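Local coordinates for S-adenosyl-L-methionine-dependent 2-deoxy-scyllo-inosamine dehydrogenase (Bacillus circulans, PDB 4M7S), which catalyses the radical S-adenosyl-L-methionine-dependent two-electron oxidation of 2-deoxy-scyllo-inosamine to amino-dideoxy-scyllo-inosose in butirosin biosynthesis, using two [4Fe-4S] clusters, at residues Cys68-Leu71 / Asp72-Val75; Val75-Thr78 / Thr79-Pro83; Ala39-Lys42 / Thr43-Gln47; Glu46-Ser50 / Leu51-Gly55. All blocks are in the same frame, centred on the assembly; numbering follows the deposited sequence.

Contact 1: residues Cys68-Leu71 / Asp72-Val75; sequences CKNL and DLFV
Asn70 and Phe74 meet where a type I beta turn, Cys68 to Leu71, runs straight into the first turn of helix 71-81 of the AdoMet radical fold, with Asn70 at the N-cap position. Asp72 comes first along the helix. Its backbone N gives its hydrogen to a water that also donates to Lys69 O, so the solvent molecule bridges turn and helix, while the carboxylate turns to a salt bridge with Arg100. Leu73 follows, laying its CB against Asn70 O. Phe74 carries the ring contacts. Its N donates to Asn70 O at 2.9 Å, nearly straight at 166°, and its ring lies face-on to the same residue, with Asn70 O 3.4 Å above the Phe74 ring plane, toward the rim. With CG placed beside the backbone N (chi1 -68°), the ring turns back toward the turn and takes Asn70 CB over its face, 3.8 Å from the centroid, a CH-pi contact. Cys68 SG approaches the ring obliquely, 3.7 Å from Phe74 CE2, and also receives a weak bond from Asn70 N. Val75 closes the segment by donating its N to Leu71 O at 2.8 Å, and its CG2 lies 4.0 Å from Leu71 CD1.

Contact 2: residues Val75-Thr78 / Thr79-Pro83; sequences VGMT and TEYIP
A chi1 of -69° at Met77, a selenomethionine, and of -80° at Tyr81 sends both side chains off beside their own backbone N, and one helical turn apart they run side by side in the same direction. The bend at the end of Met77 (chi3 70°) then turns its methyl group toward the tyrosine, bringing Met77 CE to 3.7 Å from Tyr81 CE2. From the backbone, Met77 O lies at the edge of the tyrosine ring, in its plane. Tyr81 N donates to Met77 O at 2.8 Å. Glu80 N is shared weakly between Gly76 O and Met77 O.

Helix 71-81 is the helix of a beta-alpha-beta unit with strands 56-58 and 86-91, and Thr78 is buried on it against Tyr41 and Phe59. Its OG1 donates back to Val75 O at 2.7 Å, in the carbonyl plane and on a lone pair, and Val75 O also takes a weak bond from Thr79 N at 3.5 Å. Thr79 OG1 finds its partner in Leu107 O. At the end of the helix Ile82 leaves helical geometry, yet Ile82 N still reaches Thr78 O at 2.7 Å, while Ile82 CG1 packs 4.1 Å from Thr78 CB. Well-formed bonds at Tyr81 and Ile82, against weak ones at Thr79 and Glu80, imply an uneven last turn in which the hydroxyl of Thr78 supplements the main-chain bonding at Val75 O.

Contact 3: residues Ala39-Lys42 / Thr43-Gln47; sequences ALYK and TLMEQ
Lys42 and Glu46, one turn apart on helix 38-50, form a salt bridge alongside a regular run of main-chain bonds. Four amides, Thr43 N, Leu44 N, Met45 N and Glu46 N, donate in order to the carbonyls of Ala39, Leu40, Tyr41 and Lys42. Thr43 N lies 3.1 Å from Ala39 O. Met45 N is 3.0 Å from Tyr41 O. Gln47 N continues the series to Thr43 O, and before this run Ala39 N is taken up by Asp37 OD1.

Several side-chain polar groups have partners too. Lys42 NZ donates to Glu46 OE2 from above the carboxylate plane, 36° out of it; the modelled 2.5 Å between Lys42 NZ and Glu46 OE2 is doubtful as an exact length. The lysine runs almost straight until its last bond, where chi4 of -59° swings NZ over the acid. The buried amide of Gln47 is served at both ends by the chain near helix 205-209: OE1 accepts from Ile205 N and NE2 donates to Ile200 O. Tyr41 OH probably hydrogen-bonds to Phe74 O.

On the buried side Tyr41 stacks against Phe74 and meets Met45 in an oblique Met-aromatic contact, selenomethionine standing in for methionine. Met45 SE lies 4.5 Å from the Tyr41 ring centroid. Met45 CG comes within 3.4 Å of Tyr41 CE2. Ion pairing thus occupies one flank of the helix and a Met-aromatic contact its buried one; the nearby lysine would probably favour the ionised form of Glu46.

Contact 4: residues Glu46-Ser50 / Leu51-Gly55; sequences EQLSS and LDFAG
A Schellman motif ends helix 38-50, built by Leu48, Ser49, Asp52 and Phe53. Asp52 has the positive phi (49°) that turns the chain out of the helix, and two bonds reach back into the last turn. Phe53 N donates to Leu48 O at 3.1 Å, and Asp52 N to Ser49 O at 3.0 Å, this second donor lying well above the carbonyl plane. An additional bond grips Leu48 O a second time, since Leu51 N also reaches it, at 3.2 Å and from the opposite face of its plane.

On the apolar side Leu48 and Phe53 lie side by side and point the same way, with 4.1 Å between Leu48 CB and Phe53 CB. Phe53 CG, anti to its own backbone nitrogen (chi1 -179°), carries the ring alongside the leucine, whose CD2 sits over one face. Gly55 N lies 3.5 Å above the plane of the Phe53 ring, over its centre. Leu48 and Phe53 both reach Ile8 on strand 7-10, whereas Leu51 turns to Ile205 and Ser206. Ser50 OG donates to Gln47 O in a very short bond whose length is doubtful, and also bonds His204 NE2; Ser49 OG bonds Tyr81 O. The chain goes on from here to strand 56-58, and the apolar pair astride the turn, Leu48 before it and Phe53 after it, is the hydrophobic contact typical of a Schellman C-cap.

In the fold
The four contacts follow two neighbouring helices packed on the parallel part of the mixed sheet of the radical SAM domain. Contacts 3 and 4 share helix 38-50, and contacts 1 and 2 share helix 71-81; each pair covers an entry or middle turn and an exit. Each mixes buried and exposed residues, and buried polar side chains, Thr78 in contact 2 and Gln47 in contact 3, bond to main-chain atoms. The helices meet where Tyr81 CG packs 3.5 Å from Met45 CB (contacts 2 and 3), and where Ile82 packs on Leu48 beside the Ser49-Tyr81 bond (contacts 2 and 4). Contact 3 alone has a salt bridge between its segments; contact 1 uses a bridging water, contacts 2 and 4 hydroxyls bonded to carbonyls.

Contact 1: residues Cys68-Leu71 / Asp72-Val75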
loop_
_atom_site.group_PDB
_atom_site.type_symbol
_atom_site.label_atom_id
_atom_site.label_comp_id
_atom_site.label_asym_id
_atom_site.label_seq_id
_atom_site.Cartn_x
_atom_site.Cartn_y
_atom_site.Cartn_z
ATOM N N CYS A 68 -9.461 -4.874 -10.973
ATOM C CA CYS A 68 -9.700 -6.069 -10.181
ATOM C C CYS A 68 -11.148 -6.497 -10.366
ATOM O O CYS A 68 -12.068 -5.722 -10.083
ATOM C CB CYS A 68 -9.438 -5.768 -8.702
ATOM S SG CYS A 68 -9.738 -7.168 -7.610
ATOM N N LYS A 69 -11.366 -7.723 -10.826
ATOM C CA LYS A 69 -12.731 -8.156 -11.112
ATOM C C LYS A 69 -13.540 -8.384 -9.836
ATOM O O LYS A 69 -14.765 -8.391 -9.873
ATOM C CB LYS A 69 -12.754 -9.384 -12.028
ATOM C CG LYS A 69 -12.334 -10.712 -11.416
ATOM C CD LYS A 69 -12.152 -11.749 -12.537
ATOM C CE LYS A 69 -12.233 -13.191 -12.038
ATOM N NZ LYS A 69 -11.004 -13.682 -11.343
ATOM N N ASN A 70 -12.842 -8.530 -8.709
ATOM C CA ASN A 70 -13.484 -8.767 -7.415
ATOM C C ASN A 70 -13.484 -7.529 -6.540
ATOM O O ASN A 70 -13.719 -7.629 -5.339
ATOM C CB ASN A 70 -12.761 -9.875 -6.641
ATOM C CG ASN A 70 -13.058 -11.248 -7.174
ATOM O OD1 ASN A 70 -14.215 -11.611 -7.375
ATOM N ND2 ASN A 70 -12.009 -12.032 -7.405
ATOM N N LEU A 71 -13.215 -6.366 -7.127
ATOM C CA LEU A 71 -13.075 -5.154 -6.322
ATOM C C LEU A 71 -14.291 -4.855 -5.426
ATOM O O LEU A 71 -14.126 -4.567 -4.244
ATOM C CB LEU A 71 -12.728 -3.938 -7.185
ATOM C CG LEU A 71 -12.419 -2.717 -6.308
ATOM C CD1 LEU A 71 -11.143 -2.938 -5.498
ATOM C CD2 LEU A 71 -12.351 -1.434 -7.125
ATOM N N ASP A 72 -15.499 -4.929 -5.972
ATOM C CA ASP A 72 -16.688 -4.616 -5.177
ATOM C C ASP A 72 -16.800 -5.537 -3.972
ATOM O O ASP A 72 -17.084 -5.085 -2.866
ATOM C CB ASP A 72 -17.972 -4.728 -6.010
ATOM C CG ASP A 72 -18.107 -3.614 -7.044
ATOM O OD1 ASP A 72 -17.243 -2.710 -7.084
ATOM O OD2 ASP A 72 -19.088 -3.651 -7.818
ATOM N N LEU A 73 -16.590 -6.827 -4.215
ATOM C CA LEU A 73 -16.571 -7.850 -3.175
ATOM C C LEU A 73 -15.551 -7.490 -2.100
ATOM O O LEU A 73 -15.860 -7.499 -0.903
ATOM C CB LEU A 73 -16.180 -9.185 -3.816
ATOM C CG LEU A 73 -16.415 -10.567 -3.194
ATOM C CD1 LEU A 73 -15.104 -11.282 -3.021
ATOM C CD2 LEU A 73 -17.223 -10.533 -1.900
ATOM N N PHE A 74 -14.330 -7.185 -2.538
ATOM C CA PHE A 74 -13.241 -6.852 -1.622
ATOM C C PHE A 74 -13.537 -5.602 -0.804
ATOM O O PHE A 74 -13.251 -5.555 0.391
ATOM C CB PHE A 74 -11.914 -6.683 -2.376
ATOM C CG PHE A 74 -11.377 -7.967 -2.954
ATOM C CD1 PHE A 74 -11.871 -9.188 -2.540
ATOM C CD2 PHE A 74 -10.368 -7.945 -3.909
ATOM C CE1 PHE A 74 -11.376 -10.369 -3.065
ATOM C CE2 PHE A 74 -9.870 -9.120 -4.438
ATOM C CZ PHE A 74 -10.372 -10.332 -4.016
ATOM N N VAL A 75 -14.097 -4.583 -1.446
ATOM C CA VAL A 75 -14.462 -3.364 -0.726
ATOM C C VAL A 75 -15.605 -3.617 0.267
ATOM O O VAL A 75 -15.570 -3.142 1.407
ATOM C CB VAL A 75 -14.844 -2.238 -1.711
ATOM C CG1 VAL A 75 -15.373 -1.035 -0.958
ATOM C CG2 VAL A 75 -13.635 -1.854 -2.560
HETATM O O HOH W 1 -15.966 -5.678 -8.982
#

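Contact 2: residues Val75-Thr78 / Thr79-Pro83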
loop_
_atom_site.group_PDB
_atom_site.type_symbol
_atom_site.label_atom_id
_atom_site.label_comp_id
_atom_site.label_asym_id
_atom_site.label_seq_id
_atom_site.Cartn_x
_atom_site.Cartn_y
_atom_site.Cartn_z
ATOM N N VAL A 75 -14.097 -4.583 -1.446
ATOM C CA VAL A 75 -14.462 -3.364 -0.726
ATOM C C VAL A 75 -15.605 -3.617 0.267
ATOM O O VAL A 75 -15.570 -3.142 1.407
ATOM C CB VAL A 75 -14.844 -2.238 -1.711
ATOM C CG1 VAL A 75 -15.373 -1.035 -0.958
ATOM C CG2 VAL A 75 -13.635 -1.854 -2.560
ATOM N N GLY A 76 -16.617 -4.370 -0.165
ATOM C CA GLY A 76 -17.727 -4.725 0.702
ATOM C C GLY A 76 -17.264 -5.508 1.923
ATOM O O GLY A 76 -17.785 -5.327 3.029
HETATM N N MSE A 77 -16.281 -6.380 1.727
HETATM C CA MSE A 77 -15.730 -7.161 2.839
HETATM C C MSE A 77 -14.996 -6.300 3.870
HETATM O O MSE A 77 -14.978 -6.632 5.059
HETATM C CB MSE A 77 -14.802 -8.267 2.325
HETATM C CG MSE A 77 -15.518 -9.382 1.579
HETATM SE SE MSE A 77 -14.285 -10.717 0.826
HETATM C CE MSE A 77 -13.690 -11.528 2.492
ATOM N N THR A 78 -14.394 -5.195 3.438
ATOM C CA THR A 78 -13.691 -4.346 4.394
ATOM C C THR A 78 -14.677 -3.759 5.374
ATOM O O THR A 78 -14.404 -3.676 6.572
ATOM C CB THR A 78 -12.905 -3.197 3.737
ATOM O OG1 THR A 78 -13.826 -2.203 3.269
ATOM C CG2 THR A 78 -12.070 -3.713 2.603
ATOM N N THR A 79 -15.835 -3.364 4.858
ATOM C CA THR A 79 -16.898 -2.797 5.681
ATOM C C THR A 79 -17.440 -3.825 6.688
ATOM O O THR A 79 -17.928 -3.468 7.772
ATOM C CB THR A 79 -18.047 -2.246 4.787
ATOM O OG1 THR A 79 -17.531 -1.227 3.918
ATOM C CG2 THR A 79 -19.160 -1.663 5.616
ATOM N N GLU A 80 -17.349 -5.105 6.332
ATOM C CA GLU A 80 -17.851 -6.177 7.202
ATOM C C GLU A 80 -16.822 -6.554 8.252
ATOM O O GLU A 80 -17.152 -6.728 9.426
ATOM C CB GLU A 80 -18.193 -7.421 6.379
ATOM C CG GLU A 80 -19.672 -7.639 6.137
ATOM C CD GLU A 80 -20.364 -8.310 7.308
ATOM O OE1 GLU A 80 -21.417 -7.800 7.745
ATOM O OE2 GLU A 80 -19.860 -9.351 7.786
ATOM N N TYR A 81 -15.574 -6.690 7.814
ATOM C CA TYR A 81 -14.499 -7.168 8.674
ATOM C C TYR A 81 -13.833 -6.056 9.480
ATOM O O TYR A 81 -13.522 -6.239 10.658
ATOM C CB TYR A 81 -13.445 -7.921 7.849
ATOM C CG TYR A 81 -13.833 -9.350 7.519
ATOM C CD1 TYR A 81 -13.590 -10.376 8.420
ATOM C CD2 TYR A 81 -14.460 -9.663 6.316
ATOM C CE1 TYR A 81 -13.936 -11.680 8.129
ATOM C CE2 TYR A 81 -14.823 -10.961 6.017
ATOM C CZ TYR A 81 -14.553 -11.967 6.925
ATOM O OH TYR A 81 -14.910 -13.263 6.627
ATOM N N ILE A 82 -13.607 -4.913 8.842
ATOM C CA ILE A 82 -12.902 -3.803 9.483
ATOM C C ILE A 82 -13.634 -2.463 9.288
ATOM O O ILE A 82 -13.115 -1.549 8.648
ATOM C CB ILE A 82 -11.435 -3.721 8.989
ATOM C CG1 ILE A 82 -11.370 -3.716 7.460
ATOM C CG2 ILE A 82 -10.624 -4.910 9.505
ATOM C CD1 ILE A 82 -9.940 -3.560 6.899
ATOM N N PRO A 83 -14.849 -2.345 9.851
ATOM C CA PRO A 83 -15.679 -1.161 9.596
ATOM C C PRO A 83 -15.088 0.139 10.163
ATOM O O PRO A 83 -15.495 1.219 9.727
ATOM C CB PRO A 83 -17.009 -1.504 10.291
ATOM C CG PRO A 83 -16.652 -2.506 11.337
ATOM C CD PRO A 83 -15.504 -3.298 10.765
#

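Contact 3: residues Ala39-Lys42 / Thr43-Gln47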
loop_
_atom_site.group_PDB
_atom_site.type_symbol
_atom_site.label_atom_id
_atom_site.label_comp_id
_atom_site.label_asym_id
_atom_site.label_seq_id
_atom_site.Cartn_x
_atom_site.Cartn_y
_atom_site.Cartn_z
ATOM N N ALA A 39 -9.778 -16.060 -1.663
ATOM C CA ALA A 39 -9.498 -16.752 -0.417
ATOM C C ALA A 39 -8.356 -16.074 0.340
ATOM O O ALA A 39 -8.364 -16.017 1.566
ATOM C CB ALA A 39 -9.151 -18.181 -0.689
ATOM N N LEU A 40 -7.360 -15.578 -0.388
ATOM C CA LEU A 40 -6.232 -14.908 0.265
ATOM C C LEU A 40 -6.677 -13.567 0.830
ATOM O O LEU A 40 -6.265 -13.173 1.928
ATOM C CB LEU A 40 -5.048 -14.720 -0.691
ATOM C CG LEU A 40 -3.787 -14.102 -0.064
ATOM C CD1 LEU A 40 -3.230 -15.012 1.034
ATOM C CD2 LEU A 40 -2.724 -13.817 -1.124
ATOM N N TYR A 41 -7.516 -12.858 0.081
ATOM C CA TYR A 41 -8.041 -11.594 0.568
ATOM C C TYR A 41 -8.930 -11.826 1.787
ATOM O O TYR A 41 -8.941 -11.012 2.712
ATOM C CB TYR A 41 -8.819 -10.842 -0.511
ATOM C CG TYR A 41 -9.199 -9.439 -0.075
ATOM C CD1 TYR A 41 -8.295 -8.391 -0.204
ATOM C CD2 TYR A 41 -10.442 -9.171 0.489
ATOM C CE1 TYR A 41 -8.620 -7.114 0.202
ATOM C CE2 TYR A 41 -10.786 -7.885 0.892
ATOM C CZ TYR A 41 -9.865 -6.866 0.736
ATOM O OH TYR A 41 -10.176 -5.594 1.136
ATOM N N LYS A 42 -9.674 -12.929 1.796
ATOM C CA LYS A 42 -10.477 -13.236 2.977
ATOM C C LYS A 42 -9.628 -13.486 4.228
ATOM O O LYS A 42 -9.967 -12.988 5.305
ATOM C CB LYS A 42 -11.450 -14.402 2.747
ATOM C CG LYS A 42 -12.285 -14.719 3.988
ATOM C CD LYS A 42 -13.567 -15.463 3.629
ATOM C CE LYS A 42 -14.340 -15.917 4.869
ATOM N NZ LYS A 42 -13.544 -16.817 5.727
ATOM N N THR A 43 -8.538 -14.246 4.120
ATOM C CA THR A 43 -7.739 -14.452 5.330
ATOM C C THR A 43 -7.084 -13.150 5.792
ATOM O O THR A 43 -6.906 -12.950 6.982
ATOM C CB THR A 43 -6.716 -15.648 5.299
ATOM O OG1 THR A 43 -5.385 -15.177 5.541
ATOM C CG2 THR A 43 -6.749 -16.408 4.018
ATOM N N LEU A 44 -6.750 -12.258 4.863
ATOM C CA LEU A 44 -6.243 -10.943 5.265
ATOM C C LEU A 44 -7.304 -10.154 6.038
ATOM O O LEU A 44 -7.001 -9.509 7.048
ATOM C CB LEU A 44 -5.783 -10.126 4.056
ATOM C CG LEU A 44 -5.268 -8.725 4.419
ATOM C CD1 LEU A 44 -4.042 -8.793 5.357
ATOM C CD2 LEU A 44 -4.933 -7.921 3.178
HETATM N N MSE A 45 -8.544 -10.191 5.550
HETATM C CA MSE A 45 -9.652 -9.541 6.251
HETATM C C MSE A 45 -9.808 -10.101 7.671
HETATM O O MSE A 45 -10.031 -9.353 8.622
HETATM C CB MSE A 45 -10.970 -9.701 5.468
HETATM C CG MSE A 45 -11.049 -8.874 4.169
HETATM SE SE MSE A 45 -10.803 -6.952 4.480
HETATM C CE MSE A 45 -8.944 -6.824 3.935
ATOM N N GLU A 46 -9.698 -11.420 7.801
ATOM C CA GLU A 46 -9.854 -12.081 9.089
ATOM C C GLU A 46 -8.753 -11.675 10.047
ATOM O O GLU A 46 -8.984 -11.548 11.250
ATOM C CB GLU A 46 -9.831 -13.601 8.908
ATOM C CG GLU A 46 -11.029 -14.157 8.156
ATOM C CD GLU A 46 -10.851 -15.622 7.817
ATOM O OE1 GLU A 46 -9.686 -16.093 7.818
ATOM O OE2 GLU A 46 -11.868 -16.300 7.555
ATOM N N GLN A 47 -7.547 -11.507 9.518
ATOM C CA GLN A 47 -6.411 -11.128 10.351
ATOM C C GLN A 47 -6.543 -9.679 10.778
ATOM O O GLN A 47 -6.317 -9.346 11.945
ATOM C CB GLN A 47 -5.089 -11.343 9.607
ATOM C CG GLN A 47 -4.834 -12.804 9.260
ATOM C CD GLN A 47 -3.581 -12.977 8.432
ATOM O OE1 GLN A 47 -2.759 -12.056 8.327
ATOM N NE2 GLN A 47 -3.432 -14.150 7.826
#

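Contact 4: residues Glu46-Ser50 / Leu51-Gly55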
loop_
_atom_site.group_PDB
_atom_site.type_symbol
_atom_site.label_atom_id
_atom_site.label_comp_id
_atom_site.label_asym_id
_atom_site.label_seq_id
_atom_site.Cartn_x
_atom_site.Cartn_y
_atom_site.Cartn_z
ATOM N N GLU A 46 -9.698 -11.420 7.801
ATOM C CA GLU A 46 -9.854 -12.081 9.089
ATOM C C GLU A 46 -8.753 -11.675 10.047
ATOM O O GLU A 46 -8.984 -11.548 11.250
ATOM C CB GLU A 46 -9.831 -13.601 8.908
ATOM C CG GLU A 46 -11.029 -14.157 8.156
ATOM C CD GLU A 46 -10.851 -15.622 7.817
ATOM O OE1 GLU A 46 -9.686 -16.093 7.818
ATOM O OE2 GLU A 46 -11.868 -16.300 7.555
ATOM N N GLN A 47 -7.547 -11.507 9.518
ATOM C CA GLN A 47 -6.411 -11.128 10.351
ATOM C C GLN A 47 -6.543 -9.679 10.778
ATOM O O GLN A 47 -6.317 -9.346 11.945
ATOM C CB GLN A 47 -5.089 -11.343 9.607
ATOM C CG GLN A 47 -4.834 -12.804 9.260
ATOM C CD GLN A 47 -3.581 -12.977 8.432
ATOM O OE1 GLN A 47 -2.759 -12.056 8.327
ATOM N NE2 GLN A 47 -3.432 -14.150 7.826
ATOM N N LEU A 48 -6.923 -8.824 9.831
ATOM C CA LEU A 48 -7.089 -7.405 10.123
ATOM C C LEU A 48 -8.261 -7.227 11.073
ATOM O O LEU A 48 -8.250 -6.357 11.954
ATOM C CB LEU A 48 -7.271 -6.584 8.833
ATOM C CG LEU A 48 -6.047 -6.403 7.931
ATOM C CD1 LEU A 48 -6.390 -5.513 6.713
ATOM C CD2 LEU A 48 -4.865 -5.803 8.722
ATOM N N SER A 49 -9.270 -8.079 10.919
ATOM C CA SER A 49 -10.411 -8.038 11.830
ATOM C C SER A 49 -10.023 -8.431 13.253
ATOM O O SER A 49 -10.519 -7.851 14.217
ATOM C CB SER A 49 -11.548 -8.940 11.334
ATOM O OG SER A 49 -12.708 -8.694 12.085
ATOM N N SER A 50 -9.152 -9.430 13.380
ATOM C CA SER A 50 -8.699 -9.899 14.691
ATOM C C SER A 50 -7.874 -8.821 15.419
ATOM O O SER A 50 -7.635 -8.906 16.626
ATOM C CB SER A 50 -7.852 -11.157 14.525
ATOM O OG SER A 50 -6.605 -10.848 13.918
ATOM N N LEU A 51 -7.438 -7.810 14.680
ATOM C CA LEU A 51 -6.684 -6.694 15.255
ATOM C C LEU A 51 -7.577 -5.472 15.493
ATOM O O LEU A 51 -7.099 -4.446 15.958
ATOM C CB LEU A 51 -5.539 -6.293 14.318
ATOM C CG LEU A 51 -4.424 -7.305 14.052
ATOM C CD1 LEU A 51 -3.625 -6.917 12.799
ATOM C CD2 LEU A 51 -3.497 -7.426 15.270
ATOM N N ASP A 52 -8.865 -5.580 15.168
ATOM C CA ASP A 52 -9.758 -4.416 15.168
ATOM C C ASP A 52 -9.123 -3.248 14.396
ATOM O O ASP A 52 -9.166 -2.094 14.832
ATOM C CB ASP A 52 -10.100 -3.992 16.601
ATOM C CG ASP A 52 -11.314 -3.075 16.671
ATOM O OD1 ASP A 52 -12.004 -2.907 15.644
ATOM O OD2 ASP A 52 -11.582 -2.531 17.764
ATOM N N PHE A 53 -8.522 -3.565 13.254
ATOM C CA PHE A 53 -7.780 -2.582 12.469
ATOM C C PHE A 53 -8.607 -1.343 12.104
ATOM O O PHE A 53 -9.687 -1.453 11.516
ATOM C CB PHE A 53 -7.223 -3.218 11.203
ATOM C CG PHE A 53 -6.426 -2.268 10.364
ATOM C CD1 PHE A 53 -5.223 -1.748 10.836
ATOM C CD2 PHE A 53 -6.880 -1.884 9.115
ATOM C CE1 PHE A 53 -4.484 -0.861 10.068
ATOM C CE2 PHE A 53 -6.154 -0.998 8.343
ATOM C CZ PHE A 53 -4.956 -0.490 8.815
ATOM N N ALA A 54 -8.088 -0.170 12.458
ATOM C CA ALA A 54 -8.821 1.079 12.291
ATOM C C ALA A 54 -7.994 2.140 11.580
ATOM O O ALA A 54 -8.268 3.331 11.716
ATOM C CB ALA A 54 -9.298 1.600 13.656
ATOM N N GLY A 55 -6.988 1.716 10.819
ATOM C CA GLY A 55 -6.178 2.653 10.064
ATOM C C GLY A 55 -6.672 2.744 8.633
ATOM O O GLY A 55 -7.832 2.429 8.347
#